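Local coordinates for SusD superfamily protein (Bacteroides fragilis, PDB 3L22) that probably binds glycans at the bacterial outer membrane as a member of the SusD family of sugar-binding proteins, and carries bound zinc ions, at residues A[114-119]-A[181-186]; A[25-29]-A[119-123]; A[15-21]-A[105-109]. All coordinates share one frame; numbering follows the deposited sequence.

Interaction 1: residues A[114-119]-A[181-186]. With ZN (zinc ion), chain G; ZN (zinc ion), chain B; ZN (zinc ion), chain E.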
loop_
_atom_site.group_PDB
_atom_site.type_symbol
_atom_site.label_atom_id
_atom_site.label_comp_id
_atom_site.label_asym_id
_atom_site.label_seq_id
_atom_site.Cartn_x
_atom_site.Cartn_y
_atom_site.Cartn_z
ATOM N N ASP A 114 -6.831 21.410 13.565
ATOM C CA ASP A 114 -7.477 20.125 13.315
ATOM C C ASP A 114 -6.947 19.409 12.087
ATOM O O ASP A 114 -6.781 18.195 12.101
ATOM C CB ASP A 114 -8.997 20.284 13.163
ATOM C CG ASP A 114 -9.668 20.721 14.455
ATOM O OD1 ASP A 114 -9.121 20.408 15.575
ATOM O OD2 ASP A 114 -10.739 21.379 14.331
ATOM N N ARG A 115 -6.666 20.155 11.030
ATOM C CA ARG A 115 -6.067 19.562 9.873
ATOM C C ARG A 115 -4.725 18.932 10.198
ATOM O O ARG A 115 -4.429 17.847 9.702
ATOM C CB ARG A 115 -5.889 20.575 8.776
ATOM C CG ARG A 115 -5.245 19.954 7.527
ATOM C CD ARG A 115 -5.246 20.880 6.313
ATOM N NE ARG A 115 -6.599 21.126 5.827
ATOM C CZ ARG A 115 -6.899 21.850 4.754
ATOM N NH1 ARG A 115 -5.936 22.374 3.971
ATOM N NH2 ARG A 115 -8.179 22.021 4.438
ATOM N N TYR A 116 -3.892 19.630 10.954
ATOM C CA TYR A 116 -2.567 19.088 11.306
ATOM C C TYR A 116 -2.683 17.784 12.114
ATOM O O TYR A 116 -1.974 16.801 11.846
ATOM C CB TYR A 116 -1.748 20.100 12.112
ATOM C CG TYR A 116 -1.376 21.408 11.440
ATOM C CD1 TYR A 116 -1.166 21.517 10.065
ATOM C CD2 TYR A 116 -1.209 22.553 12.210
ATOM C CE1 TYR A 116 -0.797 22.762 9.504
ATOM C CE2 TYR A 116 -0.869 23.776 11.658
ATOM C CZ TYR A 116 -0.652 23.871 10.318
ATOM O OH TYR A 116 -0.293 25.105 9.845
ATOM N N VAL A 117 -3.616 17.766 13.076
ATOM C CA VAL A 117 -3.865 16.563 13.867
ATOM C C VAL A 117 -4.327 15.433 12.974
ATOM O O VAL A 117 -3.849 14.326 13.057
ATOM C CB VAL A 117 -4.954 16.794 14.956
ATOM C CG1 VAL A 117 -5.423 15.455 15.614
ATOM C CG2 VAL A 117 -4.447 17.772 16.046
ATOM N N GLN A 118 -5.290 15.706 12.129
ATOM C CA GLN A 118 -5.923 14.639 11.353
ATOM C C GLN A 118 -4.943 14.095 10.284
ATOM O O GLN A 118 -4.913 12.899 9.990
ATOM C CB GLN A 118 -7.237 15.171 10.763
ATOM C CG GLN A 118 -8.299 15.400 11.852
ATOM C CD GLN A 118 -9.564 16.067 11.336
ATOM O OE1 GLN A 118 -9.778 16.135 10.127
ATOM N NE2 GLN A 118 -10.385 16.616 12.253
ATOM N N GLU A 119 -4.090 14.965 9.760
ATOM C CA GLU A 119 -3.036 14.518 8.839
ATOM C C GLU A 119 -2.025 13.621 9.527
ATOM O O GLU A 119 -1.650 12.573 8.986
ATOM C CB GLU A 119 -2.286 15.688 8.178
ATOM C CG GLU A 119 -3.113 16.306 7.060
ATOM C CD GLU A 119 -2.303 17.295 6.202
ATOM O OE1 GLU A 119 -1.037 17.188 6.092
ATOM O OE2 GLU A 119 -2.968 18.188 5.645
ATOM N N ASN A 181 -12.216 11.114 12.629
ATOM C CA ASN A 181 -12.541 12.507 12.358
ATOM C C ASN A 181 -11.643 13.030 11.243
ATOM O O ASN A 181 -10.454 13.160 11.397
ATOM C CB ASN A 181 -12.447 13.388 13.593
ATOM C CG ASN A 181 -13.177 14.732 13.390
ATOM O OD1 ASN A 181 -13.603 15.066 12.272
ATOM N ND2 ASN A 181 -13.332 15.474 14.459
ATOM N N ILE A 182 -12.262 13.287 10.098
ATOM C CA ILE A 182 -11.548 13.705 8.904
ATOM C C ILE A 182 -12.044 15.000 8.309
ATOM O O ILE A 182 -11.569 15.418 7.256
ATOM C CB ILE A 182 -11.529 12.580 7.826
ATOM C CG1 ILE A 182 -12.930 12.196 7.353
ATOM C CG2 ILE A 182 -10.755 11.366 8.321
ATOM C CD1 ILE A 182 -12.855 11.266 6.191
ATOM N N SER A 183 -12.944 15.691 8.989
ATOM C CA SER A 183 -13.627 16.826 8.366
ATOM C C SER A 183 -12.752 18.055 8.242
ATOM O O SER A 183 -13.129 18.946 7.528
ATOM C CB SER A 183 -14.884 17.194 9.157
ATOM O OG SER A 183 -14.542 17.397 10.522
ATOM N N ALA A 184 -11.577 18.097 8.876
ATOM C CA ALA A 184 -10.671 19.219 8.688
ATOM C C ALA A 184 -9.645 18.908 7.609
ATOM O O ALA A 184 -8.895 19.806 7.229
ATOM C CB ALA A 184 -9.989 19.604 9.979
ATOM N N LEU A 185 -9.600 17.668 7.109
ATOM C CA LEU A 185 -8.672 17.370 6.043
ATOM C C LEU A 185 -9.043 18.084 4.745
ATOM O O LEU A 185 -10.197 18.336 4.462
ATOM C CB LEU A 185 -8.525 15.875 5.805
ATOM C CG LEU A 185 -7.877 15.068 6.927
ATOM C CD1 LEU A 185 -8.006 13.566 6.533
ATOM C CD2 LEU A 185 -6.394 15.483 7.231
ATOM N N ASP A 186 -8.019 18.378 3.954
ATOM C CA ASP A 186 -8.170 19.026 2.630
ATOM C C ASP A 186 -8.896 18.108 1.624
ATOM O O ASP A 186 -9.025 16.900 1.854
ATOM C CB ASP A 186 -6.766 19.350 2.109
ATOM C CG ASP A 186 -6.770 20.218 0.869
ATOM O OD1 ASP A 186 -7.552 21.187 0.878
ATOM O OD2 ASP A 186 -6.000 19.902 -0.095
HETATM ZN ZN ZN G . -10.212 21.828 17.016
HETATM ZN ZN ZN B . -1.748 19.470 4.577
HETATM ZN ZN ZN E . -7.203 22.969 0.019
HETATM O O HOH W 1 -12.586 21.451 16.511
HETATM O O HOH W 2 -11.202 20.929 4.408
HETATM O O HOH W 3 -12.698 18.145 12.305
HETATM O O HOH W 4 -5.397 17.709 4.655
HETATM O O HOH W 5 -3.060 19.937 3.215
HETATM O O HOH W 6 -1.367 21.281 5.864
HETATM O O HOH W 7 -9.363 20.981 18.396
HETATM O O HOH W 8 -9.415 24.046 16.293
#
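Q118 reaches from helix 113-131 into the type I turn running from I182 to L185, and here the contact is tight. Its CG lies beside the backbone N (chi1 -70°) and the chain then runs out extended, which brings OE1 into the turn. Q118 OE1 takes the N-H of A184 at 2.9 Å in a bent bond, 145° at the hydrogen, with the donor tilted from the amide's carbonyl plane. One turn earlier, R115 bends at chi3 so that its NE meets A184 O at 3.0 Å, almost straight at 175° and in the plane of both the carbonyl and the guanidinium. Both polar backbone atoms of A184 are thus gripped by the helix, while D186 CB rests over one guanidinium face. A184 CB presses on D114 CB at 3.4 Å, and L185 CD2 touches E119 CG at the same distance of 3.4 Å. A buried water bridges D186 N and E119 OE2; the other carboxylate oxygen, E119 OE1, is bonded to Y29.

The side of N181 and S183 is looser and exposed, and there a water joins Q118 NE2 to S183 OG. D114 OD1 binds a zinc ion that also carries three waters. The contact is a beta turn docked on a helix through side chain to main chain bonds, flanked by the E119-H197 and D186-E188 zinc sites.

Interaction 2: residues A[25-29]-A[119-123]. With ZN (zinc ion), chain B.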
loop_
_atom_site.group_PDB
_atom_site.type_symbol
_atom_site.label_atom_id
_atom_site.label_comp_id
_atom_site.label_asym_id
_atom_site.label_seq_id
_atom_site.Cartn_x
_atom_site.Cartn_y
_atom_site.Cartn_z
ATOM N N LEU A 25 5.460 18.411 10.382
ATOM C CA LEU A 25 4.402 17.623 9.723
ATOM C C LEU A 25 4.909 17.004 8.421
ATOM O O LEU A 25 4.735 15.791 8.171
ATOM C CB LEU A 25 3.164 18.484 9.424
ATOM C CG LEU A 25 1.996 17.862 8.653
ATOM C CD1 LEU A 25 1.529 16.645 9.322
ATOM C CD2 LEU A 25 0.855 18.851 8.511
ATOM N N ASN A 26 5.571 17.814 7.600
ATOM C CA ASN A 26 6.214 17.253 6.395
ATOM C C ASN A 26 7.235 16.181 6.700
ATOM O O ASN A 26 7.383 15.262 5.922
ATOM C CB ASN A 26 6.771 18.340 5.478
ATOM C CG ASN A 26 5.636 19.098 4.766
ATOM O OD1 ASN A 26 4.682 18.482 4.211
ATOM N ND2 ASN A 26 5.706 20.428 4.799
ATOM N N GLY A 27 7.896 16.273 7.841
ATOM C CA GLY A 27 8.800 15.194 8.278
ATOM C C GLY A 27 8.062 13.876 8.540
ATOM O O GLY A 27 8.658 12.814 8.405
ATOM N N LEU A 28 6.782 13.935 8.916
ATOM C CA LEU A 28 5.990 12.698 9.094
ATOM C C LEU A 28 5.803 11.983 7.772
ATOM O O LEU A 28 6.006 10.761 7.668
ATOM C CB LEU A 28 4.625 12.994 9.763
ATOM C CG LEU A 28 4.674 13.796 11.081
ATOM C CD1 LEU A 28 3.252 13.975 11.688
ATOM C CD2 LEU A 28 5.617 13.117 12.095
ATOM N N TYR A 29 5.486 12.751 6.735
ATOM C CA TYR A 29 5.339 12.187 5.402
ATOM C C TYR A 29 6.688 11.665 4.885
ATOM O O TYR A 29 6.725 10.628 4.222
ATOM C CB TYR A 29 4.767 13.223 4.415
ATOM C CG TYR A 29 3.331 13.559 4.654
ATOM C CD1 TYR A 29 2.328 12.691 4.295
ATOM C CD2 TYR A 29 2.967 14.759 5.283
ATOM C CE1 TYR A 29 0.982 13.002 4.540
ATOM C CE2 TYR A 29 1.642 15.072 5.517
ATOM C CZ TYR A 29 0.651 14.181 5.151
ATOM O OH TYR A 29 -0.678 14.513 5.376
ATOM N N GLU A 119 -4.090 14.965 9.760
ATOM C CA GLU A 119 -3.036 14.518 8.839
ATOM C C GLU A 119 -2.025 13.621 9.527
ATOM O O GLU A 119 -1.650 12.573 8.986
ATOM C CB GLU A 119 -2.286 15.688 8.178
ATOM C CG GLU A 119 -3.113 16.306 7.060
ATOM C CD GLU A 119 -2.303 17.295 6.202
ATOM O OE1 GLU A 119 -1.037 17.188 6.092
ATOM O OE2 GLU A 119 -2.968 18.188 5.645
ATOM N N ALA A 120 -1.607 14.021 10.720
ATOM C CA ALA A 120 -0.622 13.244 11.464
ATOM C C ALA A 120 -1.206 11.860 11.837
ATOM O O ALA A 120 -0.530 10.846 11.730
ATOM C CB ALA A 120 -0.174 14.012 12.698
ATOM N N LYS A 121 -2.465 11.833 12.268
ATOM C CA LYS A 121 -3.141 10.573 12.557
ATOM C C LYS A 121 -3.244 9.641 11.343
ATOM O O LYS A 121 -3.083 8.428 11.470
ATOM C CB LYS A 121 -4.511 10.826 13.199
ATOM C CG LYS A 121 -4.413 11.340 14.652
ATOM C CD LYS A 121 -5.816 11.387 15.272
ATOM C CE LYS A 121 -5.755 11.954 16.669
ATOM N NZ LYS A 121 -7.117 11.991 17.269
ATOM N N PHE A 122 -3.472 10.209 10.162
ATOM C CA PHE A 122 -3.484 9.441 8.922
ATOM C C PHE A 122 -2.128 8.725 8.704
ATOM O O PHE A 122 -2.112 7.551 8.388
ATOM C CB PHE A 122 -3.798 10.326 7.717
ATOM C CG PHE A 122 -3.628 9.631 6.417
ATOM C CD1 PHE A 122 -4.675 8.855 5.889
ATOM C CD2 PHE A 122 -2.408 9.662 5.738
ATOM C CE1 PHE A 122 -4.527 8.182 4.703
ATOM C CE2 PHE A 122 -2.253 8.969 4.548
ATOM C CZ PHE A 122 -3.340 8.213 4.040
ATOM N N VAL A 123 -1.017 9.444 8.882
ATOM C CA VAL A 123 0.313 8.869 8.736
ATOM C C VAL A 123 0.528 7.708 9.739
ATOM O O VAL A 123 0.978 6.643 9.341
ATOM C CB VAL A 123 1.397 9.935 8.838
ATOM C CG1 VAL A 123 2.788 9.329 8.820
ATOM C CG2 VAL A 123 1.243 10.945 7.683
HETATM ZN ZN ZN B . -1.748 19.470 4.577
HETATM O O HOH W 5 -3.060 19.937 3.215
HETATM O O HOH W 6 -1.367 21.281 5.864
#
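Y29 and E119 supply the polar part of this contact between helices 18-33 and 113-131. The phenol OH of Y29 donates to E119 OE1 at 2.8 Å, coming from above the carboxylate plane, 49° out of it, while OE1 itself lies at the edge of the phenol ring. E119 OE2 binds a zinc ion at 2.1 Å, together with two waters and H197, so the tyrosine acts as a second-shell group that helps fix the rotation of a zinc-binding carboxylate. The same hydroxyl also bonds to the backbone N of A198.

A CH-pi contact follows one turn further along helix 113-131. V123 CG2 stands over a face of the Y29 ring, 4.1 Å from the centroid and displaced toward the rim. With its CG1 anti to the backbone N (chi1 175°), V123 sends one methyl to the ring and the other to L28, where CG1 meets the backbone O at 3.7 Å.

Purely apolar packing joins L28 CD1 to A120 CB at 3.6 Å. L25 instead sets a methyl against a carboxylate oxygen: its side chain crosses that of E119 at about a right angle, with L25 CD2 3.5 Å from E119 OE1.

The two segments run nearly parallel, their axes 21° apart and 9.9 Å at closest approach. Helix 79-103 packs beside them, its F98 touching both L28 and A120. H197, preceding helix 200-213, bonds to N26 and lays its ring nearly parallel to that of Y29, and F122 turns to A202 and L206 of helix 200-213.

Interaction 3: residues A[15-21]-A[105-109]. With ZN (zinc ion), chain C; EDO (1,2-ethanediol), chain X.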
loop_
_atom_site.group_PDB
_atom_site.type_symbol
_atom_site.label_atom_id
_atom_site.label_comp_id
_atom_site.label_asym_id
_atom_site.label_seq_id
_atom_site.Cartn_x
_atom_site.Cartn_y
_atom_site.Cartn_z
ATOM N N PHE A 15 7.508 24.429 18.750
ATOM C CA PHE A 15 6.498 24.898 17.818
ATOM C C PHE A 15 6.128 26.339 18.101
ATOM O O PHE A 15 5.043 26.629 18.585
ATOM C CB PHE A 15 5.255 24.020 17.873
ATOM C CG PHE A 15 5.428 22.616 17.320
ATOM C CD1 PHE A 15 6.592 22.182 16.668
ATOM C CD2 PHE A 15 4.384 21.729 17.437
ATOM C CE1 PHE A 15 6.683 20.904 16.174
ATOM C CE2 PHE A 15 4.473 20.463 16.937
ATOM C CZ PHE A 15 5.620 20.039 16.308
ATOM N N THR A 16 7.028 27.242 17.768
ATOM C CA THR A 16 6.818 28.659 17.997
ATOM C C THR A 16 6.151 29.330 16.806
ATOM O O THR A 16 5.806 30.469 16.898
ATOM C CB THR A 16 8.162 29.363 18.251
ATOM O OG1 THR A 16 9.006 29.117 17.134
ATOM C CG2 THR A 16 8.836 28.818 19.495
ATOM N N SER A 17 5.983 28.639 15.683
ATOM C CA SER A 17 5.347 29.250 14.502
ATOM C C SER A 17 4.721 28.195 13.640
ATOM O O SER A 17 5.094 27.024 13.743
ATOM C CB SER A 17 6.371 29.968 13.642
ATOM O OG SER A 17 7.236 29.027 13.056
ATOM N N PRO A 18 3.775 28.603 12.784
ATOM C CA PRO A 18 3.141 27.643 11.881
ATOM C C PRO A 18 4.146 26.972 10.949
ATOM O O PRO A 18 4.016 25.784 10.697
ATOM C CB PRO A 18 2.177 28.512 11.055
ATOM C CG PRO A 18 1.890 29.698 11.896
ATOM C CD PRO A 18 3.126 29.937 12.728
ATOM N N THR A 19 5.150 27.703 10.459
ATOM C CA THR A 19 6.086 27.086 9.537
ATOM C C THR A 19 6.899 25.982 10.269
ATOM O O THR A 19 7.197 24.953 9.682
ATOM C CB THR A 19 6.997 28.081 8.771
ATOM O OG1 THR A 19 7.971 28.612 9.640
ATOM C CG2 THR A 19 6.219 29.250 8.168
ATOM N N ARG A 20 7.184 26.148 11.555
ATOM C CA ARG A 20 7.836 25.052 12.331
ATOM C C ARG A 20 6.935 23.827 12.532
ATOM O O ARG A 20 7.381 22.711 12.401
ATOM C CB ARG A 20 8.336 25.540 13.679
ATOM C CG ARG A 20 9.618 26.355 13.507
ATOM C CD ARG A 20 10.281 26.555 14.810
ATOM N NE ARG A 20 11.601 27.153 14.676
ATOM C CZ ARG A 20 12.373 27.474 15.709
ATOM N NH1 ARG A 20 11.961 27.253 16.966
ATOM N NH2 ARG A 20 13.565 28.013 15.487
ATOM N N ILE A 21 5.657 24.051 12.787
ATOM C CA ILE A 21 4.693 22.939 12.860
ATOM C C ILE A 21 4.662 22.183 11.527
ATOM O O ILE A 21 4.808 20.958 11.457
ATOM C CB ILE A 21 3.265 23.420 13.214
ATOM C CG1 ILE A 21 3.241 24.076 14.616
ATOM C CG2 ILE A 21 2.291 22.213 13.152
ATOM C CD1 ILE A 21 1.935 24.899 14.915
ATOM N N ALA A 105 0.672 23.916 21.339
ATOM C CA ALA A 105 0.856 24.981 20.360
ATOM C C ALA A 105 -0.448 25.323 19.667
ATOM O O ALA A 105 -0.458 25.723 18.511
ATOM C CB ALA A 105 1.942 24.574 19.314
ATOM N N ARG A 106 -1.556 25.217 20.397
ATOM C CA ARG A 106 -2.888 25.397 19.825
ATOM C C ARG A 106 -3.088 26.752 19.189
ATOM O O ARG A 106 -3.637 26.829 18.094
ATOM C CB ARG A 106 -3.958 25.132 20.914
ATOM C CG ARG A 106 -5.355 24.938 20.408
ATOM C CD ARG A 106 -6.289 24.529 21.533
ATOM N NE ARG A 106 -6.270 23.095 21.807
ATOM C CZ ARG A 106 -6.901 22.177 21.081
ATOM N NH1 ARG A 106 -7.623 22.529 20.013
ATOM N NH2 ARG A 106 -6.828 20.904 21.437
ATOM N N GLU A 107 -2.620 27.828 19.836
ATOM C CA GLU A 107 -2.754 29.173 19.270
ATOM C C GLU A 107 -1.889 29.432 18.105
ATOM O O GLU A 107 -2.319 30.116 17.174
ATOM C CB GLU A 107 -2.370 30.257 20.260
ATOM C CG GLU A 107 -3.296 30.332 21.364
ATOM C CD GLU A 107 -3.114 31.560 22.208
ATOM O OE1 GLU A 107 -2.182 32.367 22.028
ATOM O OE2 GLU A 107 -3.979 31.721 23.060
ATOM N N VAL A 108 -0.645 28.961 18.165
ATOM C CA VAL A 108 0.245 29.066 17.005
ATOM C C VAL A 108 -0.381 28.380 15.786
ATOM O O VAL A 108 -0.378 28.948 14.705
ATOM C CB VAL A 108 1.673 28.517 17.327
ATOM C CG1 VAL A 108 2.507 28.375 16.073
ATOM C CG2 VAL A 108 2.358 29.472 18.298
ATOM N N ALA A 109 -0.962 27.197 15.968
ATOM C CA ALA A 109 -1.626 26.494 14.864
ATOM C C ALA A 109 -2.875 27.225 14.341
ATOM O O ALA A 109 -3.179 27.121 13.172
ATOM C CB ALA A 109 -1.985 25.068 15.271
HETATM ZN ZN ZN C . -3.255 33.327 24.294
HETATM C C1 EDO X . -4.150 29.376 25.335
HETATM O O1 EDO X . -5.043 29.522 24.210
HETATM C C2 EDO X . -2.878 28.612 24.967
HETATM O O2 EDO X . -1.694 29.386 25.202
#
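V108 CG1 pushes straight into the backbone of S17, where a loop turns into helix 18-33: it lies 3.3 Å from S17 C and 3.4 Å from S17 CA, the latter tighter than usual for two carbons. No hydrogen bond spans the contact, which is made by methyls against main chain and apolar side chains. V108 has CG1 anti to its backbone N (chi1 169°), which points this methyl at S17 and P18, while CG2 comes to the carbonyl oxygens of F15 and T16. P18 lies across V108 at about a right angle, with its CD 3.7 Å from V108 CG1. V108 thus sits against the loop and the N-cap that lead into helix 18-33.

Deeper in, I21 presents the tip of its chain, CD1, which meets V108 CG1 at 3.7 Å and A109 CB at 3.9 Å. F15 touches mainly with its stem: F15 CB packs on A105 CB at 3.7 Å, and the same alanine methyl lies at the edge of the F15 ring, one face of which is turned over I21 CA in its own segment.

Both segments include a helix start. S17 is the N-cap of helix 18-33, its OG accepting the N-H of R20 at 3.2 Å, and A105 holds the N-cap position of the short helix 106-109. On a part of the short helix that takes no share in the packing, E107 OE2 binds a zinc ion and accepts a hydrogen bond from an ethanediol molecule, most likely a crystallisation additive.

Helix 79-103 packs against both segments, F98 and L102 touching I21, L102 also A109, and S101 reaching F15. Y116 of helix 113-131 closes the group by packing against I21 and A109.

From the N terminus, the loop and start of helix 18-33 enter interaction 3 and the middle of the same helix enters interaction 2. After helix 79-103, segment 105-109 returns to close interaction 3. Helix 113-131 follows, its beginning opening interaction 1 and its next turn closing interaction 2. The loop after helix 168-178 then closes interaction 1. Interaction 2 crosses both others, whereas interactions 3 and 1 lie in series; none is nested. E119 is shared by interactions 1 and 2, and Y116 joins interaction 1 to both others, reaching interaction 2 through L25. Together the three contacts tie helices 18-33, 106-109 and 113-131 to the zinc-bearing loop at 181-186.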